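Side-chain contacts in amorpha-4,11-diene synthase (Artemisia annua, PDB 4GAX), which probably cyclises farnesyl diphosphate into a sesquiterpene, the deposited chain being an engineered alpha-bisabolol synthase variant: residues A369-T374 with G429-V434; K381-D386 with E437-A442; T362-I367 with N375-G380; L259-K264 with A301-A306; I92-E97 with E295-R300. One frame throughout, in Å; residues are numbered along the deposited sequence.

From the N terminus, residues 92-97 open interaction 5, which closes 198 residues later on 295-300 and ties the N-terminal domain to the metal-binding one. Before it closes, 259-264 has begun interaction 4, ending on 301-306, so the two cross; both use helix 299-322, and Arg302 meets the backbone of Glu295. Further on, interaction 3 joins helices 351-370 and 374-399 over a short loop. That loop starts interaction 1, which crosses interaction 3 and reaches 429-434. Interaction 2, from 381-386 to 437-442, crosses interaction 1 in turn and follows interaction 3 in series; Phe439 packs on Cys379 between them.

Interaction 1: residues A369-T374 with G429-V434; sequences AKEGKT and GMSDIV
Lys373 meets Ser431 and Asp432 through the outer half of its side chain, and these are van der Waals approaches. Lys373 CD lies 3.9 Å from Ser431 CB. One bond further on, Lys373 CE comes within 3.9 Å of Ser431 O, while Lys373 NZ ends 3.8 Å from Asp432 CA. The torsions explain the route: CG stands beside the backbone N (chi1 -72°), and a bend at chi2 (149°) carries the chain over the turn formed by Ser431 and Asp432. The one polar approach between side chains, Glu371 OE1 to Ser431 OG at 3.7 Å, is long for a hydrogen bond, and none crosses the contact. Lys373 NZ and Asp432 OD1 are 5.9 Å apart, not in contact. Backbone geometry sets up the loop: Gly372, with positive phi, closes helix 351-370 in a Schellman motif, and Lys373 takes the N-cap position of helix 374-399. On the other segment Met430 and Val434 rest on Leu521 of helix 519-535. An alanine in place of Lys373 is likely to bare the Ser431 carbonyl on this side and deprive Asp432 of the ammonium group near it. Together these separations describe a surface contact between two interhelical loops of the metal-binding domain, held by methylene packing, to which the charges probably add no more than a mild, longer-range attraction.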
# COMPACT_ATOMS: atom_id res chain seq x y z
N ALA A 369 20.21 18.44 -4.14
CA ALA A 369 20.94 19.72 -4.11
C ALA A 369 20.88 20.42 -5.47
O ALA A 369 20.82 21.66 -5.54
CB ALA A 369 22.38 19.51 -3.66
N LYS A 370 20.92 19.64 -6.55
CA LYS A 370 20.89 20.20 -7.89
C LYS A 370 19.52 20.82 -8.18
O LYS A 370 19.42 21.90 -8.76
CB LYS A 370 21.26 19.14 -8.93
CG LYS A 370 20.84 19.49 -10.35
CD LYS A 370 22.02 19.52 -11.32
CE LYS A 370 21.58 20.07 -12.68
NZ LYS A 370 21.85 19.13 -13.81
N GLU A 371 18.46 20.15 -7.72
CA GLU A 371 17.09 20.67 -7.84
C GLU A 371 16.79 21.78 -6.83
O GLU A 371 15.67 22.30 -6.78
CB GLU A 371 16.07 19.52 -7.74
CG GLU A 371 15.91 18.74 -9.05
CD GLU A 371 15.43 17.30 -8.87
OE1 GLU A 371 14.98 16.93 -7.76
OE2 GLU A 371 15.52 16.52 -9.85
N GLY A 372 17.79 22.15 -6.03
CA GLY A 372 17.65 23.19 -5.03
C GLY A 372 16.86 22.74 -3.81
O GLY A 372 16.27 23.56 -3.11
N LYS A 373 16.88 21.44 -3.54
CA LYS A 373 16.06 20.89 -2.46
C LYS A 373 16.86 20.23 -1.35
O LYS A 373 16.47 19.19 -0.82
CB LYS A 373 15.04 19.91 -3.03
CG LYS A 373 13.93 20.62 -3.80
CD LYS A 373 13.39 19.78 -4.93
CE LYS A 373 12.41 20.61 -5.77
NZ LYS A 373 12.00 19.90 -7.02
N THR A 374 17.98 20.86 -1.00
CA THR A 374 18.83 20.37 0.07
C THR A 374 18.10 20.34 1.41
O THR A 374 18.31 19.44 2.23
CB THR A 374 20.11 21.21 0.15
OG1 THR A 374 20.88 20.97 -1.04
CG2 THR A 374 20.95 20.85 1.37
N GLY A 429 11.62 10.83 -2.69
CA GLY A 429 11.43 10.33 -4.04
C GLY A 429 10.44 11.19 -4.81
O GLY A 429 10.47 11.22 -6.04
N MET A 430 9.56 11.87 -4.08
CA MET A 430 8.59 12.79 -4.68
C MET A 430 8.86 14.25 -4.34
O MET A 430 7.96 14.99 -3.94
CB MET A 430 7.17 12.43 -4.23
CG MET A 430 6.67 11.15 -4.82
SD MET A 430 4.94 10.78 -4.37
CE MET A 430 5.26 9.28 -3.46
N SER A 431 10.12 14.65 -4.52
CA SER A 431 10.57 15.98 -4.14
C SER A 431 9.83 17.15 -4.81
O SER A 431 9.73 18.24 -4.23
CB SER A 431 12.07 16.11 -4.43
OG SER A 431 12.38 15.45 -5.64
N ASP A 432 9.33 16.93 -6.02
CA ASP A 432 8.68 18.01 -6.78
C ASP A 432 7.41 18.56 -6.13
O ASP A 432 7.01 19.69 -6.40
CB ASP A 432 8.35 17.53 -8.19
CG ASP A 432 7.76 16.14 -8.20
OD1 ASP A 432 8.30 15.27 -7.47
OD2 ASP A 432 6.76 15.91 -8.91
N ILE A 433 6.78 17.76 -5.26
CA ILE A 433 5.52 18.18 -4.64
C ILE A 433 5.58 18.31 -3.10
O ILE A 433 4.65 18.86 -2.49
CB ILE A 433 4.35 17.24 -5.02
CG1 ILE A 433 4.50 15.88 -4.33
CG2 ILE A 433 4.24 17.08 -6.53
CD1 ILE A 433 3.18 15.12 -4.20
N VAL A 434 6.64 17.81 -2.49
CA VAL A 434 6.77 17.93 -1.04
C VAL A 434 6.81 19.40 -0.60
O VAL A 434 7.47 20.23 -1.21
CB VAL A 434 8.00 17.18 -0.48
CG1 VAL A 434 7.79 15.70 -0.57
CG2 VAL A 434 9.25 17.57 -1.23

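Interaction 2: residues K381-D386 with E437-A442; sequences KEFVKD and EAFEWA
Phe383 leaves its helix with CG beside the backbone N and anti to the carbonyl carbon (chi1 -83°), which sends the ring across to Phe439 and Ala442. Phe439 has its own chi1 at -95°, well away from a staggered value, and this brings its ring edge round to the partner. The contact is helix packing within the all-alpha terpene synthase fold: it joins helix 374-399 to the short helix 436-443 in the metal-binding domain. The two phenylalanine side chains run past one another in opposite directions. Phe383 CE2 lies near the plane of the Phe439 ring, at its edge, 4.0 Å from CD1 and 4.1 Å from CE1 of that ring, whereas the approach to the Phe383 ring is oblique. Ala442 CB meets the far end of the Phe383 side chain, also obliquely, 3.7 Å from Phe383 CZ. Other side chains complete the surroundings: Tyr427 packs edge-to-face with Phe439, Ile376 and Cys379 touch Phe439 from helix 374-399, and Asn420 and Thr424 of helix 419-429 touch Phe383. The backbone oxygen Ala442 O lies in the plane of the Phe383 ring, at its edge, 3.9 Å from Phe383 CE1.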
# COMPACT_ATOMS: atom_id res chain seq x y z
N LYS A 381 16.98 13.14 5.98
CA LYS A 381 18.15 12.52 6.60
C LYS A 381 17.96 12.29 8.09
O LYS A 381 18.33 11.23 8.61
CB LYS A 381 19.39 13.39 6.36
CG LYS A 381 20.63 12.90 7.11
CD LYS A 381 21.88 13.64 6.63
CE LYS A 381 21.90 15.08 7.10
NZ LYS A 381 23.10 15.82 6.61
N GLU A 382 17.38 13.27 8.78
CA GLU A 382 17.19 13.17 10.22
C GLU A 382 16.26 12.00 10.58
O GLU A 382 16.43 11.35 11.61
CB GLU A 382 16.62 14.49 10.76
CG GLU A 382 16.30 14.50 12.24
CD GLU A 382 17.54 14.40 13.13
OE1 GLU A 382 18.66 14.67 12.65
OE2 GLU A 382 17.37 14.04 14.31
N PHE A 383 15.30 11.71 9.71
CA PHE A 383 14.42 10.57 9.95
C PHE A 383 15.18 9.25 9.83
O PHE A 383 14.86 8.27 10.50
CB PHE A 383 13.26 10.57 8.96
CG PHE A 383 12.12 11.48 9.36
CD1 PHE A 383 11.05 10.98 10.10
CD2 PHE A 383 12.12 12.81 9.00
CE1 PHE A 383 10.00 11.80 10.47
CE2 PHE A 383 11.06 13.64 9.36
CZ PHE A 383 10.00 13.13 10.10
N VAL A 384 16.19 9.23 8.97
CA VAL A 384 17.00 8.04 8.83
C VAL A 384 17.83 7.86 10.09
O VAL A 384 17.91 6.75 10.64
CB VAL A 384 17.91 8.14 7.59
CG1 VAL A 384 18.65 6.81 7.39
CG2 VAL A 384 17.07 8.45 6.36
N LYS A 385 18.43 8.95 10.57
CA LYS A 385 19.20 8.89 11.81
C LYS A 385 18.30 8.51 12.97
O LYS A 385 18.72 7.75 13.84
CB LYS A 385 19.84 10.24 12.11
CG LYS A 385 20.95 10.62 11.15
CD LYS A 385 21.50 11.97 11.55
CE LYS A 385 22.65 12.40 10.68
NZ LYS A 385 23.11 13.74 11.12
N ASP A 386 17.08 9.04 12.99
CA ASP A 386 16.17 8.76 14.10
C ASP A 386 15.75 7.30 14.13
O ASP A 386 15.50 6.73 15.18
CB ASP A 386 14.93 9.66 14.05
CG ASP A 386 14.22 9.72 15.39
OD1 ASP A 386 14.88 10.13 16.37
OD2 ASP A 386 13.04 9.33 15.47
N GLU A 437 5.37 21.96 4.88
CA GLU A 437 4.23 21.54 5.70
C GLU A 437 4.12 20.03 5.79
O GLU A 437 3.71 19.50 6.82
CB GLU A 437 2.92 22.13 5.15
CG GLU A 437 2.75 23.63 5.38
CD GLU A 437 3.77 24.47 4.62
OE1 GLU A 437 4.22 24.03 3.54
OE2 GLU A 437 4.13 25.57 5.11
N ALA A 438 4.49 19.33 4.71
CA ALA A 438 4.39 17.89 4.72
C ALA A 438 5.38 17.34 5.73
O ALA A 438 5.06 16.41 6.48
CB ALA A 438 4.66 17.33 3.34
N PHE A 439 6.57 17.93 5.77
CA PHE A 439 7.57 17.50 6.74
C PHE A 439 7.19 17.86 8.16
O PHE A 439 7.45 17.10 9.09
CB PHE A 439 8.95 18.05 6.40
CG PHE A 439 9.80 17.10 5.60
CD1 PHE A 439 10.30 15.95 6.19
CD2 PHE A 439 10.08 17.35 4.27
CE1 PHE A 439 11.08 15.06 5.47
CE2 PHE A 439 10.86 16.48 3.55
CZ PHE A 439 11.36 15.33 4.15
N GLU A 440 6.59 19.04 8.33
CA GLU A 440 6.05 19.41 9.63
C GLU A 440 5.05 18.35 10.09
O GLU A 440 5.07 17.92 11.25
CB GLU A 440 5.38 20.79 9.57
CG GLU A 440 6.35 21.94 9.34
CD GLU A 440 5.62 23.25 9.05
OE1 GLU A 440 4.37 23.24 8.98
OE2 GLU A 440 6.30 24.29 8.90
N TRP A 441 4.18 17.94 9.18
CA TRP A 441 3.24 16.87 9.49
C TRP A 441 3.98 15.61 9.96
O TRP A 441 3.70 15.08 11.03
CB TRP A 441 2.39 16.53 8.26
CG TRP A 441 1.38 15.47 8.55
CD1 TRP A 441 0.21 15.61 9.23
CD2 TRP A 441 1.47 14.09 8.17
NE1 TRP A 441 -0.44 14.41 9.30
CE2 TRP A 441 0.31 13.46 8.66
CE3 TRP A 441 2.42 13.33 7.47
CZ2 TRP A 441 0.07 12.10 8.47
CZ3 TRP A 441 2.18 11.99 7.28
CH2 TRP A 441 1.01 11.38 7.77
N ALA A 442 4.94 15.18 9.14
CA ALA A 442 5.78 14.02 9.45
C ALA A 442 6.42 14.07 10.83
O ALA A 442 6.46 13.05 11.53
CB ALA A 442 6.85 13.84 8.37

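Interaction 3: residues T362-I367 with N375-G380; sequences TEMEEI and NIFNCG
The Phe377 ring has one face occupied by Glu365, whose CB sits 3.4 Å above the ring plane and over its centre. This is a CH-pi contact, since the line from Glu365 CB to the ring centroid lies only 12° off the normal. CG follows over the rim, and the carboxylate, its plane 14° from that of the phenyl, is carried out past CE2; Glu365 CD comes 3.5 Å from Phe377 CE2. Met364 is a looser neighbour, with Met364 CG 4.5 Å from Phe377 CD1. With its CG anti to the backbone N (chi1 179°) and the chain extended beyond, Glu365 lies flat, and Glu365 CG reaches 3.5 Å from Phe377 CE2. The partners belong to consecutive helices, 351-370 and 374-399, joined by a short loop in the metal-binding domain. Tyr361 and Leu368, on the first of these helices, also touch the Phe377 side chain, and Met364 reaches Phe304 of helix 299-322. Chemically, the glutamate serves here chiefly through its carbons: its methylenes cover a buried aromatic face. Holding the negative group beyond the ring probably avoids an unfavourable approach to the pi face, which leaves dispersion and CH-pi attraction as the likely source of the fit.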
# COMPACT_ATOMS: atom_id res chain seq x y z
N THR A 362 24.14 9.65 -0.54
CA THR A 362 24.90 10.74 -1.14
C THR A 362 24.46 10.99 -2.59
O THR A 362 24.39 12.13 -3.03
CB THR A 362 26.40 10.47 -1.08
OG1 THR A 362 26.81 10.47 0.29
CG2 THR A 362 27.18 11.55 -1.83
N GLU A 363 24.16 9.93 -3.32
CA GLU A 363 23.65 10.10 -4.68
C GLU A 363 22.33 10.89 -4.66
O GLU A 363 22.10 11.76 -5.51
CB GLU A 363 23.48 8.75 -5.37
CG GLU A 363 22.46 8.80 -6.49
CD GLU A 363 22.60 7.66 -7.48
OE1 GLU A 363 21.78 7.61 -8.43
OE2 GLU A 363 23.51 6.81 -7.31
N MET A 364 21.47 10.61 -3.69
CA MET A 364 20.18 11.30 -3.60
C MET A 364 20.35 12.75 -3.12
O MET A 364 19.66 13.66 -3.58
CB MET A 364 19.21 10.53 -2.69
CG MET A 364 17.87 11.23 -2.47
SD MET A 364 16.92 11.57 -3.98
CE MET A 364 16.50 9.92 -4.50
N GLU A 365 21.30 12.94 -2.20
CA GLU A 365 21.62 14.27 -1.68
C GLU A 365 22.09 15.18 -2.82
O GLU A 365 21.76 16.37 -2.85
CB GLU A 365 22.73 14.17 -0.63
CG GLU A 365 23.15 15.52 -0.05
CD GLU A 365 24.14 15.40 1.10
OE1 GLU A 365 24.71 14.30 1.31
OE2 GLU A 365 24.35 16.41 1.81
N GLU A 366 22.88 14.61 -3.73
CA GLU A 366 23.41 15.37 -4.87
C GLU A 366 22.31 15.69 -5.86
O GLU A 366 22.27 16.79 -6.43
CB GLU A 366 24.55 14.59 -5.55
CG GLU A 366 25.83 14.54 -4.70
CD GLU A 366 26.92 13.65 -5.29
OE1 GLU A 366 26.63 12.86 -6.23
OE2 GLU A 366 28.08 13.73 -4.82
N ILE A 367 21.41 14.73 -6.08
CA ILE A 367 20.25 14.94 -6.96
C ILE A 367 19.37 16.07 -6.42
O ILE A 367 18.99 16.98 -7.18
CB ILE A 367 19.42 13.64 -7.13
CG1 ILE A 367 20.15 12.66 -8.06
CG2 ILE A 367 18.04 13.95 -7.71
CD1 ILE A 367 19.55 11.24 -8.09
N ASN A 375 17.21 21.31 1.62
CA ASN A 375 16.44 21.36 2.87
C ASN A 375 15.52 20.17 3.01
O ASN A 375 15.34 19.65 4.11
CB ASN A 375 15.66 22.67 2.99
CG ASN A 375 16.58 23.87 3.15
OD1 ASN A 375 17.64 23.78 3.78
ND2 ASN A 375 16.18 25.00 2.58
N ILE A 376 14.95 19.72 1.89
CA ILE A 376 14.14 18.51 1.89
C ILE A 376 15.03 17.29 2.12
O ILE A 376 14.64 16.37 2.84
CB ILE A 376 13.29 18.40 0.59
CG1 ILE A 376 11.98 19.17 0.77
CG2 ILE A 376 13.00 16.95 0.22
CD1 ILE A 376 11.64 20.09 -0.37
N PHE A 377 16.23 17.27 1.54
CA PHE A 377 17.11 16.15 1.84
C PHE A 377 17.46 16.10 3.33
O PHE A 377 17.43 15.03 3.96
CB PHE A 377 18.40 16.16 1.01
CG PHE A 377 19.36 15.07 1.42
CD1 PHE A 377 19.17 13.76 0.97
CD2 PHE A 377 20.40 15.33 2.29
CE1 PHE A 377 20.02 12.74 1.37
CE2 PHE A 377 21.26 14.31 2.69
CZ PHE A 377 21.06 13.02 2.23
N ASN A 378 17.79 17.26 3.91
CA ASN A 378 18.24 17.30 5.29
C ASN A 378 17.12 16.92 6.25
O ASN A 378 17.36 16.30 7.28
CB ASN A 378 18.83 18.67 5.64
CG ASN A 378 20.19 18.90 5.01
OD1 ASN A 378 20.97 17.96 4.81
ND2 ASN A 378 20.48 20.15 4.68
N CYS A 379 15.89 17.31 5.91
CA CYS A 379 14.74 16.86 6.70
C CYS A 379 14.63 15.34 6.66
O CYS A 379 14.51 14.71 7.70
CB CYS A 379 13.45 17.52 6.20
SG CYS A 379 13.33 19.29 6.62
N GLY A 380 14.69 14.77 5.46
CA GLY A 380 14.66 13.31 5.30
C GLY A 380 15.77 12.61 6.08
O GLY A 380 15.54 11.61 6.76

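Interaction 4: residues L259-K264 with A301-A306; sequences LSQLSK and ARIFLA
Leu262 points at helix 299-322 and spreads its two methyl groups over side chains one turn apart. Leu262 CD1 touches Ala306 CB at 3.5 Å; the other branch, CD2, is 3.9 Å from that same Ala306 CB and 4.0 Å from Ile303 CG2. Leu262 CD2 also lies 3.7 Å from the backbone oxygen Ile303 O, so the leucine comes down close to the backbone beside the small alanine. Gln261 and Ile303 meet differently, their side chains crossing at about a right angle. The extended glutamine lays its amide nitrogen NE2 3.5 Å from Ile303 CD1, a polar group resting on a methyl. The short axes run 10.4 Å apart with a signed crossing of -31°, two helices of the alpha-helical terpene synthase fold running in the same general sense. Helix 299-322 carries, further along, the sequence Asp-Asp-Ile-Tyr-Asp, consistent with the aspartate-rich motif that binds magnesium in related class I enzymes. Next to the packed side chains, Arg302 forms a salt bridge with Glu258, and Tyr286 of helix 282-292 touches Leu262. Elsewhere on helix 238-269, Ser263 OG donates 2.6 Å back to Leu259 O, tilted 34° from the carbonyl plane, while Ser263 N reaches that oxygen from the opposite face.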
# COMPACT_ATOMS: atom_id res chain seq x y z
N LEU A 259 13.13 -3.18 -11.86
CA LEU A 259 13.61 -4.32 -11.09
C LEU A 259 14.92 -4.85 -11.66
O LEU A 259 15.77 -5.35 -10.93
CB LEU A 259 12.55 -5.42 -11.08
CG LEU A 259 12.91 -6.70 -10.31
CD1 LEU A 259 13.38 -6.39 -8.89
CD2 LEU A 259 11.70 -7.63 -10.26
N SER A 260 15.08 -4.74 -12.98
CA SER A 260 16.36 -5.06 -13.61
C SER A 260 17.50 -4.15 -13.11
O SER A 260 18.61 -4.61 -12.81
CB SER A 260 16.24 -4.96 -15.13
OG SER A 260 17.52 -5.09 -15.75
N GLN A 261 17.22 -2.85 -13.05
CA GLN A 261 18.19 -1.89 -12.55
C GLN A 261 18.49 -2.15 -11.07
O GLN A 261 19.64 -2.13 -10.65
CB GLN A 261 17.67 -0.46 -12.75
CG GLN A 261 17.48 -0.09 -14.21
CD GLN A 261 16.68 1.19 -14.41
OE1 GLN A 261 15.88 1.30 -15.33
NE2 GLN A 261 16.91 2.17 -13.54
N LEU A 262 17.46 -2.44 -10.29
CA LEU A 262 17.65 -2.76 -8.89
C LEU A 262 18.41 -4.06 -8.68
O LEU A 262 19.20 -4.17 -7.74
CB LEU A 262 16.31 -2.81 -8.16
CG LEU A 262 15.79 -1.42 -7.85
CD1 LEU A 262 14.28 -1.49 -7.58
CD2 LEU A 262 16.54 -0.84 -6.64
N SER A 263 18.16 -5.02 -9.57
CA SER A 263 18.82 -6.32 -9.49
C SER A 263 20.30 -6.17 -9.73
O SER A 263 21.11 -6.83 -9.07
CB SER A 263 18.20 -7.33 -10.46
OG SER A 263 16.83 -7.54 -10.14
N LYS A 264 20.68 -5.30 -10.68
CA LYS A 264 22.10 -5.09 -10.99
C LYS A 264 22.82 -4.41 -9.83
O LYS A 264 23.91 -4.82 -9.44
CB LYS A 264 22.28 -4.26 -12.27
CG LYS A 264 22.31 -5.11 -13.53
CD LYS A 264 21.86 -4.31 -14.74
CE LYS A 264 21.30 -5.24 -15.81
NZ LYS A 264 20.90 -4.50 -17.04
N ALA A 301 11.07 7.40 -7.72
CA ALA A 301 10.71 7.23 -6.31
C ALA A 301 10.68 5.77 -5.90
O ALA A 301 11.16 5.43 -4.82
CB ALA A 301 9.37 7.90 -6.00
N ARG A 302 10.13 4.90 -6.75
CA ARG A 302 10.11 3.47 -6.45
C ARG A 302 11.51 2.87 -6.33
O ARG A 302 11.79 2.05 -5.44
CB ARG A 302 9.35 2.68 -7.55
CG ARG A 302 7.84 2.72 -7.43
CD ARG A 302 7.23 1.67 -8.34
NE ARG A 302 7.43 2.00 -9.75
CZ ARG A 302 6.72 2.91 -10.41
NH1 ARG A 302 5.77 3.59 -9.78
NH2 ARG A 302 6.97 3.14 -11.71
N ILE A 303 12.39 3.25 -7.25
CA ILE A 303 13.74 2.68 -7.25
C ILE A 303 14.48 3.09 -5.99
O ILE A 303 15.11 2.27 -5.34
CB ILE A 303 14.52 3.08 -8.52
CG1 ILE A 303 13.94 2.33 -9.73
CG2 ILE A 303 16.01 2.77 -8.36
CD1 ILE A 303 14.46 2.83 -11.08
N PHE A 304 14.37 4.36 -5.61
CA PHE A 304 15.05 4.85 -4.41
C PHE A 304 14.48 4.17 -3.16
O PHE A 304 15.21 3.78 -2.26
CB PHE A 304 14.92 6.37 -4.28
CG PHE A 304 15.67 6.92 -3.10
CD1 PHE A 304 17.04 6.76 -3.02
CD2 PHE A 304 14.99 7.53 -2.06
CE1 PHE A 304 17.76 7.24 -1.91
CE2 PHE A 304 15.69 8.02 -0.94
CZ PHE A 304 17.09 7.88 -0.87
N LEU A 305 13.15 4.06 -3.10
CA LEU A 305 12.49 3.47 -1.95
C LEU A 305 12.90 2.02 -1.80
O LEU A 305 13.16 1.55 -0.69
CB LEU A 305 10.97 3.61 -2.09
CG LEU A 305 10.07 2.94 -1.03
CD1 LEU A 305 10.35 3.48 0.37
CD2 LEU A 305 8.58 3.17 -1.40
N ALA A 306 12.99 1.31 -2.92
CA ALA A 306 13.42 -0.08 -2.88
C ALA A 306 14.83 -0.18 -2.29
O ALA A 306 15.10 -1.07 -1.47
CB ALA A 306 13.38 -0.69 -4.29

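Interaction 5: residues I92-E97 with E295-R300; sequences ISYLFE and EPQYSR
Tyr94 and Glu295 mark where the two backbones run closest, their CA atoms 6.5 Å apart. Each segment makes a short 3-10 turn there: Phe96 N bonds to Ser93 O at 2.8 Å in one, and Tyr298 N to Glu295 O at 3.0 Å in the other, with Tyr298 at the N-cap of helix 299-322. With chi1 at 62°, the Tyr94 ring is tucked back over its own backbone and turns a face to Pro296. Pro296 CD lies 3.8 Å from the Tyr94 ring centroid, 21° off the normal and toward the rim, a CH-pi contact. Glu295 CG packs 3.6 Å from Tyr94 CB, while its carboxylate plane stands nearly perpendicular to the tyrosine ring. The acid is held elsewhere: Glu295 OE2 forms a salt bridge with Arg293 and accepts from a water that also bonds Ser93 OG, bridging the segments. Without the Tyr94 ring, as with an alanine here, Pro296 would probably lose its aromatic cover and Glu247 the hydroxyl it bonds. The contact thus joins the N-terminal and metal-binding domains beside helix 238-269, where Leu251 touches both Tyr94 and Pro296; on the N-terminal side Phe96 packs against helices 52-71 and 77-89.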
# COMPACT_ATOMS: atom_id res chain seq x y z
N ILE A 92 -5.95 2.13 -14.94
CA ILE A 92 -5.49 3.17 -15.87
C ILE A 92 -5.88 4.59 -15.46
O ILE A 92 -5.91 5.51 -16.29
CB ILE A 92 -5.95 2.91 -17.31
CG1 ILE A 92 -7.40 2.41 -17.33
CG2 ILE A 92 -5.06 1.89 -17.98
CD1 ILE A 92 -7.96 2.35 -18.74
N SER A 93 -6.19 4.78 -14.18
CA SER A 93 -6.55 6.11 -13.70
C SER A 93 -5.41 7.11 -13.91
O SER A 93 -5.66 8.29 -14.16
CB SER A 93 -6.98 6.05 -12.24
OG SER A 93 -5.93 5.57 -11.42
N TYR A 94 -4.15 6.65 -13.87
CA TYR A 94 -3.00 7.54 -14.08
C TYR A 94 -2.98 8.16 -15.47
O TYR A 94 -2.29 9.15 -15.69
CB TYR A 94 -1.67 6.82 -13.84
CG TYR A 94 -1.42 5.66 -14.77
CD1 TYR A 94 -0.76 5.83 -15.98
CD2 TYR A 94 -1.86 4.38 -14.43
CE1 TYR A 94 -0.53 4.76 -16.84
CE2 TYR A 94 -1.64 3.30 -15.28
CZ TYR A 94 -0.98 3.50 -16.48
OH TYR A 94 -0.77 2.42 -17.30
N LEU A 95 -3.71 7.57 -16.42
CA LEU A 95 -3.81 8.16 -17.75
C LEU A 95 -4.77 9.34 -17.77
O LEU A 95 -4.72 10.18 -18.66
CB LEU A 95 -4.30 7.13 -18.77
CG LEU A 95 -3.38 5.94 -19.06
CD1 LEU A 95 -4.02 5.10 -20.14
CD2 LEU A 95 -2.01 6.42 -19.51
N PHE A 96 -5.66 9.42 -16.77
CA PHE A 96 -6.72 10.42 -16.77
C PHE A 96 -6.83 11.14 -15.43
O PHE A 96 -7.94 11.39 -14.93
CB PHE A 96 -8.04 9.75 -17.11
CG PHE A 96 -7.99 8.94 -18.37
CD1 PHE A 96 -8.03 9.57 -19.60
CD2 PHE A 96 -7.89 7.55 -18.33
CE1 PHE A 96 -7.98 8.83 -20.79
CE2 PHE A 96 -7.84 6.81 -19.51
CZ PHE A 96 -7.88 7.45 -20.74
N GLU A 97 -5.68 11.47 -14.85
CA GLU A 97 -5.60 12.07 -13.53
C GLU A 97 -6.38 13.36 -13.46
O GLU A 97 -7.25 13.53 -12.59
CB GLU A 97 -4.13 12.35 -13.18
CG GLU A 97 -3.77 12.05 -11.75
CD GLU A 97 -3.86 10.56 -11.44
OE1 GLU A 97 -2.93 9.82 -11.82
OE2 GLU A 97 -4.86 10.13 -10.82
N GLU A 295 2.39 3.91 -10.38
CA GLU A 295 2.23 4.67 -11.62
C GLU A 295 3.57 5.07 -12.26
O GLU A 295 4.57 5.23 -11.55
CB GLU A 295 1.34 5.90 -11.37
CG GLU A 295 -0.07 5.51 -10.90
CD GLU A 295 -0.18 5.43 -9.38
OE1 GLU A 295 0.85 5.29 -8.68
OE2 GLU A 295 -1.31 5.53 -8.86
N PRO A 296 3.57 5.23 -13.59
CA PRO A 296 4.82 5.46 -14.32
C PRO A 296 5.54 6.72 -13.85
O PRO A 296 6.75 6.73 -13.85
CB PRO A 296 4.38 5.59 -15.78
CG PRO A 296 2.90 5.78 -15.74
CD PRO A 296 2.41 5.11 -14.50
N GLN A 297 4.79 7.73 -13.42
CA GLN A 297 5.37 9.00 -13.00
C GLN A 297 6.30 8.82 -11.79
O GLN A 297 7.19 9.65 -11.55
CB GLN A 297 4.24 9.99 -12.66
CG GLN A 297 3.26 10.31 -13.82
CD GLN A 297 2.33 9.15 -14.22
OE1 GLN A 297 2.17 8.18 -13.49
NE2 GLN A 297 1.72 9.26 -15.40
N TYR A 298 6.09 7.76 -11.02
CA TYR A 298 6.84 7.55 -9.79
C TYR A 298 7.98 6.52 -9.85
O TYR A 298 8.40 5.97 -8.83
CB TYR A 298 5.85 7.22 -8.67
CG TYR A 298 4.79 8.30 -8.53
CD1 TYR A 298 5.15 9.59 -8.19
CD2 TYR A 298 3.45 8.03 -8.77
CE1 TYR A 298 4.19 10.60 -8.06
CE2 TYR A 298 2.46 9.05 -8.63
CZ TYR A 298 2.85 10.32 -8.28
OH TYR A 298 1.91 11.32 -8.16
N SER A 299 8.48 6.28 -11.05
CA SER A 299 9.60 5.36 -11.27
C SER A 299 10.85 5.64 -10.43
O SER A 299 11.38 4.73 -9.79
CB SER A 299 9.98 5.36 -12.76
OG SER A 299 10.90 4.31 -12.99
N ARG A 300 11.32 6.89 -10.43
CA ARG A 300 12.51 7.23 -9.65
C ARG A 300 12.26 7.02 -8.17
O ARG A 300 13.14 6.51 -7.44
CB ARG A 300 12.96 8.68 -9.88
CG ARG A 300 13.52 8.93 -11.27
CD ARG A 300 14.42 10.17 -11.29
NE ARG A 300 15.74 9.91 -10.69
CZ ARG A 300 16.76 9.34 -11.33
NH1 ARG A 300 16.62 8.96 -12.60
NH2 ARG A 300 17.91 9.14 -10.71
O HOH W 1 -3.33 5.74 -10.32